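Mitochondrial RNA-binding protein 2 (Trypanosoma brucei, PDB 2GIA) probably binds guide RNA and mRNA in mitochondrial RNA editing, acting in complex with mitochondrial RNA-binding protein 1 as an RNA matchmaker. Local coordinates at residues 62-67 / 177-182. Numbering follows the deposited sequence.
Sequences LRVLHR and QRFLTQ
Phe179 pushes the outer end of its ring against Val64 and the main chain of Leu65 and His66, and this side chain carries nearly all of the helix side of the contact between segments 177-182 and 62-67. The two antiparallel four-stranded sheets and the helices that follow them are consistent with a Whirly-like, PC4-related fold, and here the C-terminal helix packs against an inner strand of the first sheet. The short segments run almost parallel, 7° apart, with their axes 9.8 Å from each other. The CB of Phe179 already points at the strand, and with CG anti to the backbone N (chi1 178°) the ring extends onward across the gap. Val64 CG1 approaches the ring obliquely, 3.6 Å from Phe179 CE1. Farther along the strand the ring turns its edge to the peptide between Leu65 and His66: Phe179 CZ lies 3.5 Å from Leu65 C, and His66 N lies in the ring plane. No hydrogen bond joins the two segments, and the buried contact rests on apolar and van der Waals packing. Phe46 of the neighbouring strand 45-50 meets Phe179 edge-to-face, and Phe147 of a mitochondrial RNA-binding protein 1 chain does likewise, so the ring of Phe179 is itself part of the subunit interface. On the strand side, His66 CB, whose bond from CA points toward the helix, lies 3.8 Å from Phe179 CZ.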
# COMPACT_ATOMS: atom_id res chain seq x y z
N LEU D 62 17.23 16.44 9.45
CA LEU D 62 17.01 15.16 10.10
C LEU D 62 16.87 14.17 8.96
O LEU D 62 16.04 14.38 8.05
CB LEU D 62 15.72 15.14 10.93
CG LEU D 62 15.46 13.79 11.64
CD1 LEU D 62 16.45 13.59 12.79
CD2 LEU D 62 14.06 13.78 12.20
N ARG D 63 17.73 13.15 8.95
CA ARG D 63 17.61 12.14 7.93
C ARG D 63 17.02 10.97 8.70
O ARG D 63 17.44 10.68 9.85
CB ARG D 63 18.97 11.79 7.34
CG ARG D 63 19.64 12.97 6.58
CD ARG D 63 20.81 12.48 5.71
NE ARG D 63 20.30 11.68 4.59
CZ ARG D 63 20.58 10.39 4.36
NH1 ARG D 63 21.38 9.70 5.17
NH2 ARG D 63 20.05 9.79 3.31
N VAL D 64 16.00 10.34 8.12
CA VAL D 64 15.33 9.20 8.75
C VAL D 64 15.66 8.00 7.91
O VAL D 64 15.36 7.97 6.72
CB VAL D 64 13.78 9.36 8.79
CG1 VAL D 64 13.14 8.13 9.43
CG2 VAL D 64 13.40 10.62 9.55
N LEU D 65 16.28 6.99 8.51
CA LEU D 65 16.64 5.84 7.69
C LEU D 65 16.32 4.52 8.29
O LEU D 65 15.97 4.43 9.46
CB LEU D 65 18.12 5.87 7.33
CG LEU D 65 19.16 6.23 8.39
CD1 LEU D 65 20.28 5.23 8.36
CD2 LEU D 65 19.72 7.60 8.10
N HIS D 66 16.43 3.49 7.47
CA HIS D 66 16.14 2.16 7.95
C HIS D 66 17.37 1.30 7.74
O HIS D 66 17.84 1.11 6.62
CB HIS D 66 14.95 1.57 7.21
CG HIS D 66 14.46 0.30 7.81
ND1 HIS D 66 14.66 -0.93 7.22
CD2 HIS D 66 13.81 0.05 8.98
CE1 HIS D 66 14.16 -1.88 7.99
NE2 HIS D 66 13.64 -1.31 9.07
N ARG D 67 17.92 0.76 8.83
CA ARG D 67 19.15 -0.02 8.69
C ARG D 67 19.20 -1.14 9.71
O ARG D 67 18.99 -0.90 10.89
CB ARG D 67 20.35 0.93 8.87
CG ARG D 67 21.74 0.27 8.64
CD ARG D 67 22.86 1.31 8.68
NE ARG D 67 22.82 2.00 9.96
CZ ARG D 67 23.06 3.29 10.14
NH1 ARG D 67 23.37 4.07 9.12
NH2 ARG D 67 22.96 3.80 11.36
N GLN D 177 4.83 8.63 8.06
CA GLN D 177 3.87 7.54 8.20
C GLN D 177 4.08 6.49 7.08
O GLN D 177 4.03 5.29 7.34
CB GLN D 177 2.42 8.10 8.20
CG GLN D 177 1.27 7.11 8.73
CD GLN D 177 0.87 6.00 7.73
OE1 GLN D 177 1.02 6.17 6.52
NE2 GLN D 177 0.32 4.87 8.23
N ARG D 178 4.31 6.94 5.84
CA ARG D 178 4.51 5.96 4.74
C ARG D 178 5.85 5.24 4.90
O ARG D 178 5.97 4.04 4.62
CB ARG D 178 4.46 6.66 3.36
CG ARG D 178 3.09 7.35 3.07
CD ARG D 178 1.89 6.46 3.50
NE ARG D 178 1.82 5.15 2.82
CZ ARG D 178 1.08 4.11 3.24
NH1 ARG D 178 0.35 4.22 4.36
NH2 ARG D 178 0.99 3.00 2.51
N PHE D 179 6.87 5.98 5.32
CA PHE D 179 8.18 5.39 5.53
C PHE D 179 8.11 4.28 6.59
O PHE D 179 8.60 3.18 6.35
CB PHE D 179 9.19 6.46 5.99
CG PHE D 179 10.58 5.89 6.26
CD1 PHE D 179 10.94 5.51 7.56
CD2 PHE D 179 11.50 5.74 5.24
CE1 PHE D 179 12.21 5.00 7.81
CE2 PHE D 179 12.79 5.23 5.47
CZ PHE D 179 13.15 4.87 6.77
N LEU D 180 7.51 4.58 7.74
CA LEU D 180 7.37 3.59 8.80
C LEU D 180 6.49 2.44 8.33
O LEU D 180 6.71 1.28 8.71
CB LEU D 180 6.74 4.22 10.06
CG LEU D 180 7.70 5.21 10.74
CD1 LEU D 180 7.06 5.79 11.95
CD2 LEU D 180 9.03 4.52 11.11
N THR D 181 5.46 2.75 7.55
CA THR D 181 4.60 1.66 7.02
C THR D 181 5.44 0.71 6.17
O THR D 181 5.34 -0.54 6.31
CB THR D 181 3.44 2.24 6.21
OG1 THR D 181 2.54 2.90 7.13
CG2 THR D 181 2.66 1.12 5.44
N GLN D 182 6.27 1.27 5.27
CA GLN D 182 7.16 0.41 4.44
C GLN D 182 8.17 -0.33 5.36
O GLN D 182 8.38 -1.51 5.19
CB GLN D 182 7.97 1.24 3.45
CG GLN D 182 7.10 1.81 2.32
CD GLN D 182 6.77 0.73 1.30
OE1 GLN D 182 7.62 0.34 0.50
NE2 GLN D 182 5.57 0.25 1.34